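Local atomic coordinates of putative exported protein (Bacteroides fragilis, PDB entry 4RAA), a protein that is of unknown function but folds as a six-bladed beta-propeller of the YWTD type and is probably exported. Residues A[29-34]-A[345-350]; A[76-79]-A[84-87]; A[175-180]-A[231-236]; A[206-209]-A[214-217]; A[265-270]-A[315-320]. All coordinates share one frame; numbering follows the deposited sequence.

Contact 1: A[29-34]-A[345-350]; sequences FLKLQT and TISNEE
Lys31 reaches Ser347 through a side chain extended as far as CE, then bent. Its CG stands opposite the backbone N (chi1 -169°), and the next two torsions are also extended. A turn at the last torsion (chi4 52°) then places NZ beside the serine. Ser347 holds OG opposite its own carbonyl carbon (chi1 -65°), next to its backbone N. The two polar ends meet there, and Lys31 NZ donates a hydrogen bond to Ser347 OG at 2.7 Å. The aliphatic end of the lysine runs along the same oxygen. Lys31 CE lies 3.3 Å from Ser347 OG, and Lys31 CD lies 3.6 Å from it. Lys31 CE comes within 4.3 Å of the backbone O of Ile346.

A second, looser touch lies further along both segments. The methyl CG2 of Thr34 approaches the carbonyl O of Glu350 at 4.2 Å. The backbones stay well apart: the CA atoms of Lys31 and Ser347 are 8.4 Å from each other.

The polar groups also have partners outside the two segments. Lys31 NZ forms a salt bridge with Asp351, whose OD2 also accepts a hydrogen bond from Asn348 N. Ser347 OG bonds to the carbonyl O of Leu343, and Thr34 OG1 bonds to Asn352 N.

The contact therefore joins strand 25-31, in the propeller sheet it shares with 354-360, to the loop after helix 338-345 by polar chemistry at the surface. Ser347 OG relays between the ammonium and a helix carbonyl, and the lysine charge is probably balanced mainly by Asp351.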
# COMPACT_ATOMS: atom_id res chain seq x y z
N PHE A 29 -30.81 -22.53 -14.65
CA PHE A 29 -30.20 -21.66 -15.66
C PHE A 29 -30.50 -20.19 -15.39
O PHE A 29 -31.54 -19.85 -14.82
CB PHE A 29 -30.70 -22.05 -17.05
CG PHE A 29 -30.30 -23.43 -17.47
CD1 PHE A 29 -29.01 -23.67 -17.95
CD2 PHE A 29 -31.20 -24.49 -17.41
CE1 PHE A 29 -28.63 -24.95 -18.35
CE2 PHE A 29 -30.83 -25.77 -17.82
CZ PHE A 29 -29.55 -26.00 -18.29
N LEU A 30 -29.57 -19.33 -15.78
CA LEU A 30 -29.71 -17.88 -15.61
C LEU A 30 -29.10 -17.18 -16.80
O LEU A 30 -27.96 -17.47 -17.17
CB LEU A 30 -28.98 -17.43 -14.35
CG LEU A 30 -29.11 -15.96 -13.93
CD1 LEU A 30 -30.56 -15.56 -13.71
CD2 LEU A 30 -28.28 -15.72 -12.67
N LYS A 31 -29.85 -16.24 -17.36
CA LYS A 31 -29.42 -15.45 -18.50
C LYS A 31 -28.80 -14.14 -18.00
O LYS A 31 -29.44 -13.39 -17.25
CB LYS A 31 -30.65 -15.17 -19.36
CG LYS A 31 -30.31 -14.58 -20.69
CD LYS A 31 -31.51 -14.44 -21.59
CE LYS A 31 -31.14 -13.53 -22.75
NZ LYS A 31 -29.89 -13.94 -23.46
N LEU A 32 -27.55 -13.87 -18.39
CA LEU A 32 -26.89 -12.60 -18.06
C LEU A 32 -27.35 -11.53 -19.05
O LEU A 32 -27.42 -11.77 -20.26
CB LEU A 32 -25.37 -12.72 -18.11
CG LEU A 32 -24.71 -13.59 -17.04
CD1 LEU A 32 -23.24 -13.81 -17.37
CD2 LEU A 32 -24.85 -12.96 -15.66
N GLN A 33 -27.66 -10.34 -18.52
CA GLN A 33 -28.11 -9.19 -19.33
C GLN A 33 -26.97 -8.75 -20.25
O GLN A 33 -25.80 -8.77 -19.83
CB GLN A 33 -28.55 -8.04 -18.41
CG GLN A 33 -29.21 -6.85 -19.10
CD GLN A 33 -29.46 -5.67 -18.16
OE1 GLN A 33 -29.03 -5.66 -17.00
NE2 GLN A 33 -30.15 -4.66 -18.67
N THR A 34 -27.30 -8.35 -21.47
CA THR A 34 -26.29 -7.96 -22.46
C THR A 34 -26.43 -6.51 -22.93
O THR A 34 -27.21 -6.21 -23.83
CB THR A 34 -26.32 -8.93 -23.66
OG1 THR A 34 -26.28 -10.28 -23.18
CG2 THR A 34 -25.13 -8.64 -24.61
N THR A 345 -34.21 -19.63 -26.80
CA THR A 345 -35.16 -19.14 -27.81
C THR A 345 -35.36 -17.62 -27.72
O THR A 345 -35.52 -16.97 -28.75
CB THR A 345 -36.50 -19.91 -27.71
OG1 THR A 345 -36.24 -21.30 -27.96
CG2 THR A 345 -37.50 -19.44 -28.71
N ILE A 346 -35.34 -17.06 -26.50
CA ILE A 346 -35.42 -15.59 -26.26
C ILE A 346 -34.04 -14.87 -26.25
O ILE A 346 -33.98 -13.67 -25.94
CB ILE A 346 -36.20 -15.23 -24.95
CG1 ILE A 346 -35.45 -15.67 -23.66
CG2 ILE A 346 -37.61 -15.82 -25.01
CD1 ILE A 346 -35.97 -15.04 -22.38
N SER A 347 -32.96 -15.59 -26.54
CA SER A 347 -31.60 -15.03 -26.56
C SER A 347 -31.19 -14.69 -27.99
O SER A 347 -31.42 -15.47 -28.92
CB SER A 347 -30.58 -16.01 -25.97
OG SER A 347 -30.81 -16.26 -24.60
N ASN A 348 -30.57 -13.53 -28.14
CA ASN A 348 -30.00 -13.10 -29.41
C ASN A 348 -28.67 -13.82 -29.59
O ASN A 348 -28.04 -14.24 -28.61
CB ASN A 348 -29.77 -11.59 -29.42
CG ASN A 348 -31.07 -10.81 -29.34
OD1 ASN A 348 -32.08 -11.20 -29.89
ND2 ASN A 348 -31.03 -9.68 -28.66
N GLU A 349 -28.23 -13.95 -30.86
CA GLU A 349 -26.95 -14.61 -31.20
C GLU A 349 -25.73 -13.94 -30.53
O GLU A 349 -24.75 -14.62 -30.23
CB GLU A 349 -26.71 -14.69 -32.73
CG GLU A 349 -27.57 -15.70 -33.50
CD GLU A 349 -29.00 -15.27 -33.79
OE1 GLU A 349 -29.34 -14.11 -33.52
OE2 GLU A 349 -29.78 -16.10 -34.32
N GLU A 350 -25.83 -12.64 -30.26
CA GLU A 350 -24.75 -11.84 -29.66
C GLU A 350 -24.77 -11.81 -28.13
O GLU A 350 -23.84 -11.28 -27.55
CB GLU A 350 -24.79 -10.39 -30.18
CG GLU A 350 -24.81 -10.21 -31.71
CD GLU A 350 -26.14 -10.55 -32.37
OE1 GLU A 350 -27.14 -10.71 -31.65
OE2 GLU A 350 -26.18 -10.68 -33.61

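Contact 2: A[76-79]-A[84-87]; sequences IGQK and GEYI
Lys79 and Tyr86 form a parallel pair, their CA atoms 4.8 Å apart, at a tight link that probably leads from the last strand of one propeller blade (72-79) to the first strand of the next (85-94).

One backbone bond joins the segments: Tyr86 N donates to Gln78 O at 3.1 Å. Lys79 CA makes a CA-H...O contact of 3.2 Å with Tyr86 O.

The aromatic contribution comes from Tyr86. Its CG sits between the backbone N and the carbonyl carbon (chi1 44°), which folds the ring back over segment 76-79. Gln78 O lies 3.4 Å above the ring plane, over its centre.

Charged and amide groups lie at the outside. Gln78 and Glu85 run side by side, with Gln78 NE2 3.0 Å from Glu85 OE2; Glu85 OE1 bonds to Gly82 N. Lys79 NZ bonds to Asn60 O and, only weakly, to Ile87 O.

The phenol end is gripped more firmly. Tyr86 OH also bonds to Gln75 NE2 and Leu63 N, and it donates to Ile76 O at 2.7 Å, tilted 30° from that carbonyl plane.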
# COMPACT_ATOMS: atom_id res chain seq x y z
N ILE A 76 -16.75 -2.71 -11.50
CA ILE A 76 -15.84 -2.38 -10.39
C ILE A 76 -14.56 -1.86 -11.03
O ILE A 76 -13.78 -2.64 -11.57
CB ILE A 76 -15.55 -3.60 -9.46
CG1 ILE A 76 -16.89 -4.18 -8.95
CG2 ILE A 76 -14.62 -3.19 -8.31
CD1 ILE A 76 -16.78 -5.22 -7.85
N GLY A 77 -14.35 -0.54 -10.95
CA GLY A 77 -13.19 0.12 -11.55
C GLY A 77 -13.33 0.11 -13.06
O GLY A 77 -14.44 0.06 -13.58
N GLN A 78 -12.20 0.15 -13.75
CA GLN A 78 -12.16 0.09 -15.22
C GLN A 78 -10.77 -0.24 -15.73
O GLN A 78 -9.82 -0.26 -14.95
CB GLN A 78 -12.61 1.43 -15.82
CG GLN A 78 -11.90 2.64 -15.22
CD GLN A 78 -11.98 3.88 -16.08
OE1 GLN A 78 -12.80 3.99 -17.00
NE2 GLN A 78 -11.11 4.84 -15.79
N LYS A 79 -10.65 -0.51 -17.03
CA LYS A 79 -9.35 -0.80 -17.63
C LYS A 79 -8.56 0.48 -17.82
O LYS A 79 -9.15 1.53 -18.12
CB LYS A 79 -9.46 -1.49 -18.99
CG LYS A 79 -10.13 -2.85 -18.92
CD LYS A 79 -9.72 -3.76 -20.07
CE LYS A 79 -8.29 -4.31 -19.90
NZ LYS A 79 -7.92 -5.38 -20.87
N GLY A 84 -6.39 3.10 -9.62
CA GLY A 84 -7.74 2.54 -9.62
C GLY A 84 -8.15 1.82 -10.91
O GLY A 84 -9.27 1.30 -10.98
N GLU A 85 -7.25 1.79 -11.90
CA GLU A 85 -7.48 1.17 -13.20
C GLU A 85 -6.57 -0.07 -13.31
O GLU A 85 -5.52 -0.12 -12.67
CB GLU A 85 -7.19 2.17 -14.32
CG GLU A 85 -7.98 3.47 -14.23
CD GLU A 85 -7.56 4.54 -15.25
OE1 GLU A 85 -6.55 4.38 -15.95
OE2 GLU A 85 -8.25 5.57 -15.31
N TYR A 86 -6.97 -1.03 -14.14
CA TYR A 86 -6.26 -2.33 -14.29
C TYR A 86 -6.07 -2.83 -15.73
O TYR A 86 -6.84 -2.46 -16.60
CB TYR A 86 -6.98 -3.42 -13.47
CG TYR A 86 -8.51 -3.44 -13.56
CD1 TYR A 86 -9.17 -3.79 -14.75
CD2 TYR A 86 -9.31 -3.14 -12.45
CE1 TYR A 86 -10.56 -3.80 -14.83
CE2 TYR A 86 -10.70 -3.17 -12.52
CZ TYR A 86 -11.32 -3.50 -13.72
OH TYR A 86 -12.69 -3.53 -13.86
N ILE A 87 -5.06 -3.68 -15.95
CA ILE A 87 -4.76 -4.28 -17.28
C ILE A 87 -5.09 -5.76 -17.33
O ILE A 87 -5.74 -6.19 -18.28
CB ILE A 87 -3.29 -4.02 -17.75
CG1 ILE A 87 -3.15 -2.66 -18.44
CG2 ILE A 87 -2.81 -5.02 -18.82
CD1 ILE A 87 -3.53 -1.46 -17.62

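Contact 3: A[175-180]-A[231-236]; sequences KEFKSG and DFLNKT
Loop 175-180 passes beside helix 230-237, and the backbones come nearest at Phe177 and Asn234, whose CA atoms are 7.3 Å apart. Phe177 bridges this gap. Its CG lies opposite its backbone N (chi1 179°), which sends the ring across to the helix.

Leu233 meets the ring over one face. Its CB stands 3.6 Å above the plane, displaced toward the rim, and makes a CH-pi contact with the centroid at 3.8 Å. Phe177 CD1 and CE1 both lie 3.7 Å from Leu233 CB. The methyl CD1 of Leu233 covers the base of the ring, 4.0 Å from Phe177 CG.

Asn234 comes to the edge instead. Its OD1 lies in the ring plane, 3.4 Å from Phe177 CD1, where the carbonyl oxygen faces the slightly positive rim hydrogens. The amide and ring planes are turned 52° apart. No hydrogen bond joins the two segments.

The ring also touches Leu230 and Ser237 of the same helix, and it meets the ring of Tyr244 nearly at right angles. Leu233 leans further onto Phe202. The contact thus sets helix 230-237, which follows strand 213-222, against the loop that leads from strand 168-174, in one propeller sheet, to strand 189-192 in the next.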
# COMPACT_ATOMS: atom_id res chain seq x y z
N LYS A 175 7.87 -27.03 -2.30
CA LYS A 175 7.80 -27.16 -3.77
C LYS A 175 9.10 -27.76 -4.30
O LYS A 175 10.12 -27.07 -4.38
CB LYS A 175 7.53 -25.78 -4.39
CG LYS A 175 7.49 -25.70 -5.92
CD LYS A 175 6.81 -24.44 -6.43
CE LYS A 175 7.61 -23.18 -6.14
NZ LYS A 175 6.90 -21.88 -6.34
N GLU A 176 9.05 -29.05 -4.66
CA GLU A 176 10.23 -29.78 -5.13
C GLU A 176 10.55 -29.44 -6.58
O GLU A 176 11.68 -29.07 -6.90
CB GLU A 176 10.05 -31.29 -4.99
CG GLU A 176 9.73 -31.75 -3.58
CD GLU A 176 9.74 -33.27 -3.42
OE1 GLU A 176 10.73 -33.92 -3.84
OE2 GLU A 176 8.76 -33.81 -2.84
N PHE A 177 9.56 -29.59 -7.45
CA PHE A 177 9.70 -29.27 -8.88
C PHE A 177 9.51 -27.77 -9.04
O PHE A 177 8.42 -27.26 -8.75
CB PHE A 177 8.69 -30.03 -9.74
CG PHE A 177 8.80 -29.70 -11.20
CD1 PHE A 177 9.89 -30.16 -11.94
CD2 PHE A 177 7.86 -28.88 -11.81
CE1 PHE A 177 10.02 -29.84 -13.28
CE2 PHE A 177 7.99 -28.56 -13.16
CZ PHE A 177 9.06 -29.04 -13.90
N LYS A 178 10.56 -27.08 -9.49
CA LYS A 178 10.54 -25.63 -9.71
C LYS A 178 10.67 -25.32 -11.19
O LYS A 178 11.56 -25.86 -11.86
CB LYS A 178 11.65 -24.93 -8.92
CG LYS A 178 11.51 -25.04 -7.41
CD LYS A 178 12.42 -24.07 -6.66
CE LYS A 178 13.90 -24.33 -6.87
NZ LYS A 178 14.74 -23.33 -6.14
N SER A 179 9.79 -24.45 -11.68
CA SER A 179 9.77 -24.05 -13.09
C SER A 179 9.01 -22.75 -13.31
O SER A 179 8.19 -22.33 -12.47
CB SER A 179 9.12 -25.14 -13.95
OG SER A 179 9.04 -24.78 -15.32
N GLY A 180 9.31 -22.12 -14.44
CA GLY A 180 8.61 -20.92 -14.90
C GLY A 180 7.25 -21.26 -15.49
O GLY A 180 6.37 -20.40 -15.52
N ASP A 231 10.44 -37.32 -11.39
CA ASP A 231 11.40 -37.68 -12.45
C ASP A 231 10.88 -37.39 -13.85
O ASP A 231 11.63 -36.90 -14.70
CB ASP A 231 11.83 -39.16 -12.35
CG ASP A 231 12.65 -39.45 -11.11
OD1 ASP A 231 12.84 -38.55 -10.27
OD2 ASP A 231 13.13 -40.59 -10.97
N PHE A 232 9.61 -37.72 -14.09
CA PHE A 232 8.97 -37.43 -15.38
C PHE A 232 8.97 -35.92 -15.69
O PHE A 232 9.22 -35.53 -16.83
CB PHE A 232 7.53 -37.96 -15.43
CG PHE A 232 6.84 -37.71 -16.73
CD1 PHE A 232 6.12 -36.52 -16.94
CD2 PHE A 232 6.91 -38.64 -17.77
CE1 PHE A 232 5.49 -36.27 -18.15
CE2 PHE A 232 6.27 -38.41 -18.97
CZ PHE A 232 5.55 -37.22 -19.17
N LEU A 233 8.68 -35.11 -14.66
CA LEU A 233 8.67 -33.64 -14.78
C LEU A 233 10.05 -33.08 -15.11
O LEU A 233 10.20 -32.34 -16.09
CB LEU A 233 8.11 -32.97 -13.51
CG LEU A 233 6.62 -33.17 -13.20
CD1 LEU A 233 6.30 -32.71 -11.79
CD2 LEU A 233 5.74 -32.44 -14.20
N ASN A 234 11.06 -33.44 -14.32
CA ASN A 234 12.45 -32.99 -14.56
C ASN A 234 13.06 -33.39 -15.91
O ASN A 234 13.82 -32.61 -16.49
CB ASN A 234 13.38 -33.43 -13.42
CG ASN A 234 13.14 -32.67 -12.14
OD1 ASN A 234 13.05 -31.44 -12.14
ND2 ASN A 234 13.06 -33.38 -11.02
N LYS A 235 12.75 -34.60 -16.38
CA LYS A 235 13.25 -35.09 -17.68
C LYS A 235 12.62 -34.30 -18.84
O LYS A 235 13.34 -33.82 -19.72
CB LYS A 235 13.02 -36.61 -17.83
CG LYS A 235 13.35 -37.24 -19.20
CD LYS A 235 14.76 -36.92 -19.70
CE LYS A 235 15.01 -37.34 -21.14
NZ LYS A 235 15.02 -38.81 -21.32
N THR A 236 11.29 -34.15 -18.82
CA THR A 236 10.55 -33.41 -19.85
C THR A 236 10.62 -31.87 -19.74
O THR A 236 10.10 -31.18 -20.61
CB THR A 236 9.07 -33.85 -19.90
OG1 THR A 236 8.46 -33.63 -18.62
CG2 THR A 236 8.97 -35.32 -20.26

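Contact 4: A[206-209]-A[214-217]; sequences IYRV and IVPA
Ile206 to Val209 and Ile214 to Ala217 are joined first by backbone hydrogen bonds. Ala217 N donates to Ile206 O at 2.7 Å. Arg208 and Val215 form the hydrogen-bonded pair. Arg208 N donates to Val215 O at 2.8 Å, while the return bond from Val215 N to Arg208 O is weak at 3.3 Å. Tyr207 with Pro216 and Val209 with Ile214 are non-hydrogen-bonded pairs.

These are the two strands of an antiparallel beta hairpin, 203-210 and 213-222, within one propeller sheet. Their short segments run 137° apart in direction, which reflects a marked twist. Strand 195-200 flanks the hairpin on the side of 203-210.

The apolar contacts lie on the face that carries Tyr207, Val209, Ile214 and Pro216. Ile214 touches Tyr207 and Val209. Its CG2 stands opposite its backbone N, with CG1 opposite the carbonyl carbon (chi1 -64°). CG2 therefore meets Tyr207 CD2 at 3.5 Å, while CD1 reaches Val209 CG2 at 3.7 Å. Pro216 CB touches the same ring atom, Tyr207 CD2, at 4.1 Å. The tyrosine ring crosses both partners at a slant, and its hydroxyl bonds to Asp203 OD2.

The other face carries Arg208 and Val215, which run side by side. Val215 CB lies over one face of the guanidinium, 4.3 Å above its plane and toward its rim. Val215 CG2 is 4.1 Å from Arg208 NH2, and that nitrogen forms a salt bridge with Glu213 OE1.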
# COMPACT_ATOMS: atom_id res chain seq x y z
N ILE A 206 -6.00 -32.10 -1.02
CA ILE A 206 -6.50 -30.77 -0.67
C ILE A 206 -6.17 -30.57 0.80
O ILE A 206 -6.56 -31.40 1.63
CB ILE A 206 -8.00 -30.62 -0.96
CG1 ILE A 206 -8.17 -30.57 -2.47
CG2 ILE A 206 -8.56 -29.34 -0.32
CD1 ILE A 206 -9.59 -30.62 -2.95
N TYR A 207 -5.46 -29.48 1.09
CA TYR A 207 -5.03 -29.14 2.45
C TYR A 207 -5.82 -27.96 2.98
O TYR A 207 -6.04 -27.01 2.26
CB TYR A 207 -3.53 -28.78 2.45
CG TYR A 207 -2.61 -29.89 1.96
CD1 TYR A 207 -2.30 -30.01 0.59
CD2 TYR A 207 -2.04 -30.81 2.85
CE1 TYR A 207 -1.46 -31.01 0.13
CE2 TYR A 207 -1.20 -31.82 2.39
CZ TYR A 207 -0.91 -31.91 1.04
OH TYR A 207 -0.09 -32.90 0.59
N ARG A 208 -6.25 -28.05 4.24
CA ARG A 208 -6.92 -26.95 4.95
C ARG A 208 -5.74 -26.15 5.48
O ARG A 208 -4.96 -26.69 6.26
CB ARG A 208 -7.77 -27.51 6.09
CG ARG A 208 -8.69 -26.50 6.78
CD ARG A 208 -9.32 -27.15 8.00
NE ARG A 208 -8.37 -27.16 9.11
CZ ARG A 208 -8.36 -28.02 10.14
NH1 ARG A 208 -9.23 -29.03 10.25
NH2 ARG A 208 -7.41 -27.88 11.07
N VAL A 209 -5.59 -24.90 5.03
CA VAL A 209 -4.44 -24.05 5.42
C VAL A 209 -4.84 -22.91 6.34
O VAL A 209 -5.67 -22.08 5.97
CB VAL A 209 -3.74 -23.42 4.19
CG1 VAL A 209 -2.52 -22.59 4.62
CG2 VAL A 209 -3.36 -24.50 3.17
N ILE A 214 -1.03 -27.04 8.34
CA ILE A 214 -1.22 -27.67 7.03
C ILE A 214 -1.75 -29.04 7.41
O ILE A 214 -1.00 -29.86 7.95
CB ILE A 214 0.06 -27.80 6.17
CG1 ILE A 214 0.62 -26.42 5.79
CG2 ILE A 214 -0.20 -28.62 4.90
CD1 ILE A 214 -0.26 -25.60 4.87
N VAL A 215 -3.05 -29.26 7.18
CA VAL A 215 -3.75 -30.50 7.54
C VAL A 215 -4.52 -30.97 6.31
O VAL A 215 -5.37 -30.23 5.82
CB VAL A 215 -4.71 -30.28 8.74
CG1 VAL A 215 -5.51 -31.55 9.06
CG2 VAL A 215 -3.92 -29.81 9.96
N PRO A 216 -4.24 -32.20 5.82
CA PRO A 216 -4.97 -32.66 4.63
C PRO A 216 -6.44 -32.89 4.95
O PRO A 216 -6.74 -33.35 6.05
CB PRO A 216 -4.26 -33.98 4.27
CG PRO A 216 -3.71 -34.48 5.57
CD PRO A 216 -3.35 -33.25 6.36
N ALA A 217 -7.32 -32.51 4.02
CA ALA A 217 -8.78 -32.65 4.13
C ALA A 217 -9.38 -33.69 3.15
O ALA A 217 -10.36 -34.35 3.49
CB ALA A 217 -9.44 -31.30 3.94

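Contact 5: A[265-270]-A[315-320]; sequences DLFVCY and DYHVAP
Asp265 opens the contact by accepting a hydrogen bond from His317. Its CG sits between the backbone N and the carbonyl carbon (chi1 67°), which turns the carboxylate toward the histidine. His317 NE2 donates to Asp265 OD1 at 2.8 Å, close to straight at 168°. The oxygen lies in the plane of the imidazole. The imidazole, in contrast, approaches from above the carboxylate plane. OD1 is also bonded to Thr262 OG1, and OD2 accepts from the backbone N of Ile360, so both oxygens of this buried carboxylate are engaged.

Two residues on, Phe267 stacks on the same imidazole. The rings lie face to face with planes 12° apart and centroids separated by 3.6 Å. Phe267 CG is 3.4 Å from His317 CE1, and Phe267 CD1 is 3.6 Å from His317 NE2. The histidine is thus fixed in two ways: the aspartate holds its edge and the phenylalanine covers a face. Phe267 also packs against Ile278 and Leu280 of strand 275-282.

The two segments belong to different sheets, with 265-272 in one and 316-321 in the other. Strand 316-321 shares its sheet with 25-31 and 354-360, from the two ends of the chain. This is a buried interface between the blade of 265-272 and the blade in which strands from both ends of the chain meet, as in the Velcro closure of propellers.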
# COMPACT_ATOMS: atom_id res chain seq x y z
N ASP A 265 -21.31 -31.30 -1.91
CA ASP A 265 -20.57 -32.02 -2.95
C ASP A 265 -19.17 -31.46 -3.26
O ASP A 265 -18.74 -30.46 -2.68
CB ASP A 265 -21.42 -32.09 -4.23
CG ASP A 265 -21.66 -30.73 -4.88
OD1 ASP A 265 -20.91 -29.76 -4.64
OD2 ASP A 265 -22.62 -30.63 -5.70
N LEU A 266 -18.48 -32.14 -4.17
CA LEU A 266 -17.14 -31.77 -4.59
C LEU A 266 -16.91 -32.26 -6.03
O LEU A 266 -16.96 -33.47 -6.29
CB LEU A 266 -16.15 -32.39 -3.60
CG LEU A 266 -14.63 -32.16 -3.67
CD1 LEU A 266 -14.01 -32.52 -2.32
CD2 LEU A 266 -13.97 -32.95 -4.79
N PHE A 267 -16.70 -31.32 -6.95
CA PHE A 267 -16.49 -31.60 -8.39
C PHE A 267 -15.01 -31.47 -8.70
O PHE A 267 -14.35 -30.53 -8.23
CB PHE A 267 -17.25 -30.59 -9.26
CG PHE A 267 -18.73 -30.82 -9.39
CD1 PHE A 267 -19.50 -31.48 -8.41
CD2 PHE A 267 -19.41 -30.27 -10.48
CE1 PHE A 267 -20.87 -31.64 -8.57
CE2 PHE A 267 -20.78 -30.42 -10.63
CZ PHE A 267 -21.51 -31.11 -9.68
N VAL A 268 -14.51 -32.40 -9.52
CA VAL A 268 -13.10 -32.43 -9.91
C VAL A 268 -12.99 -32.53 -11.44
O VAL A 268 -13.21 -33.60 -12.00
CB VAL A 268 -12.34 -33.63 -9.27
CG1 VAL A 268 -10.84 -33.46 -9.43
CG2 VAL A 268 -12.70 -33.78 -7.79
N CYS A 269 -12.71 -31.42 -12.11
CA CYS A 269 -12.46 -31.45 -13.56
C CYS A 269 -10.99 -31.76 -13.72
O CYS A 269 -10.18 -31.30 -12.92
CB CYS A 269 -12.77 -30.13 -14.25
SG CYS A 269 -14.51 -29.71 -14.13
N TYR A 270 -10.67 -32.56 -14.73
CA TYR A 270 -9.29 -32.92 -15.04
C TYR A 270 -9.09 -33.34 -16.50
O TYR A 270 -10.05 -33.50 -17.24
CB TYR A 270 -8.80 -34.02 -14.07
CG TYR A 270 -9.51 -35.34 -14.15
CD1 TYR A 270 -10.67 -35.59 -13.40
CD2 TYR A 270 -9.02 -36.38 -14.95
CE1 TYR A 270 -11.33 -36.82 -13.47
CE2 TYR A 270 -9.67 -37.62 -15.02
CZ TYR A 270 -10.82 -37.84 -14.28
OH TYR A 270 -11.45 -39.05 -14.35
N ASP A 315 -24.20 -23.12 -3.04
CA ASP A 315 -23.71 -24.49 -3.29
C ASP A 315 -23.92 -25.03 -4.74
O ASP A 315 -23.82 -26.24 -4.96
CB ASP A 315 -24.26 -25.46 -2.22
CG ASP A 315 -23.79 -25.12 -0.79
OD1 ASP A 315 -22.81 -24.36 -0.59
OD2 ASP A 315 -24.40 -25.66 0.16
N TYR A 316 -24.17 -24.15 -5.73
CA TYR A 316 -24.31 -24.54 -7.15
C TYR A 316 -23.00 -24.24 -7.88
O TYR A 316 -22.44 -23.15 -7.73
CB TYR A 316 -25.44 -23.79 -7.89
CG TYR A 316 -26.87 -24.27 -7.64
CD1 TYR A 316 -27.44 -25.29 -8.42
CD2 TYR A 316 -27.66 -23.67 -6.65
CE1 TYR A 316 -28.75 -25.71 -8.20
CE2 TYR A 316 -28.97 -24.10 -6.42
CZ TYR A 316 -29.51 -25.11 -7.20
OH TYR A 316 -30.80 -25.52 -6.97
N HIS A 317 -22.53 -25.20 -8.68
CA HIS A 317 -21.33 -25.04 -9.52
C HIS A 317 -21.77 -24.27 -10.76
O HIS A 317 -22.88 -24.50 -11.25
CB HIS A 317 -20.76 -26.41 -9.91
CG HIS A 317 -20.27 -27.19 -8.74
ND1 HIS A 317 -18.94 -27.41 -8.49
CD2 HIS A 317 -20.94 -27.76 -7.70
CE1 HIS A 317 -18.80 -28.10 -7.37
NE2 HIS A 317 -20.00 -28.32 -6.87
N VAL A 318 -20.92 -23.36 -11.25
CA VAL A 318 -21.23 -22.48 -12.37
C VAL A 318 -20.45 -22.89 -13.61
O VAL A 318 -19.26 -23.17 -13.52
CB VAL A 318 -20.91 -21.00 -12.04
CG1 VAL A 318 -21.26 -20.07 -13.21
CG2 VAL A 318 -21.64 -20.57 -10.77
N ALA A 319 -21.13 -22.89 -14.77
CA ALA A 319 -20.50 -23.20 -16.06
C ALA A 319 -21.13 -22.32 -17.14
O ALA A 319 -22.30 -22.52 -17.46
CB ALA A 319 -20.69 -24.67 -16.39
N PRO A 320 -20.38 -21.34 -17.70
CA PRO A 320 -20.97 -20.48 -18.73
C PRO A 320 -21.06 -21.23 -20.06
O PRO A 320 -20.14 -21.97 -20.42
CB PRO A 320 -19.99 -19.32 -18.81
CG PRO A 320 -18.69 -19.94 -18.49
CD PRO A 320 -18.97 -21.01 -17.47

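How the contacts relate
Contacts 3 and 5 are buried, contact 1 lies at the surface, and contacts 2 and 4 are partly buried. Contact 4 rests on backbone bonds within one hairpin, while contact 2 combines one backbone bond with the hold of a tyrosine, probably between neighbouring blades. The others join distant parts mainly through side chains. Contact 5 lies nearest the centre of the chain and combines a stack with a polar bond. Contact 3 is aromatic and apolar, and contact 1 mostly polar. Contacts 1 and 5 reach the same closing sheet, with nearest atoms about 7 Å apart. Contact 4 approaches contact 5 to about 5 Å, without touching. Contacts 1 and 3 sit on opposite sides of the chain's centre.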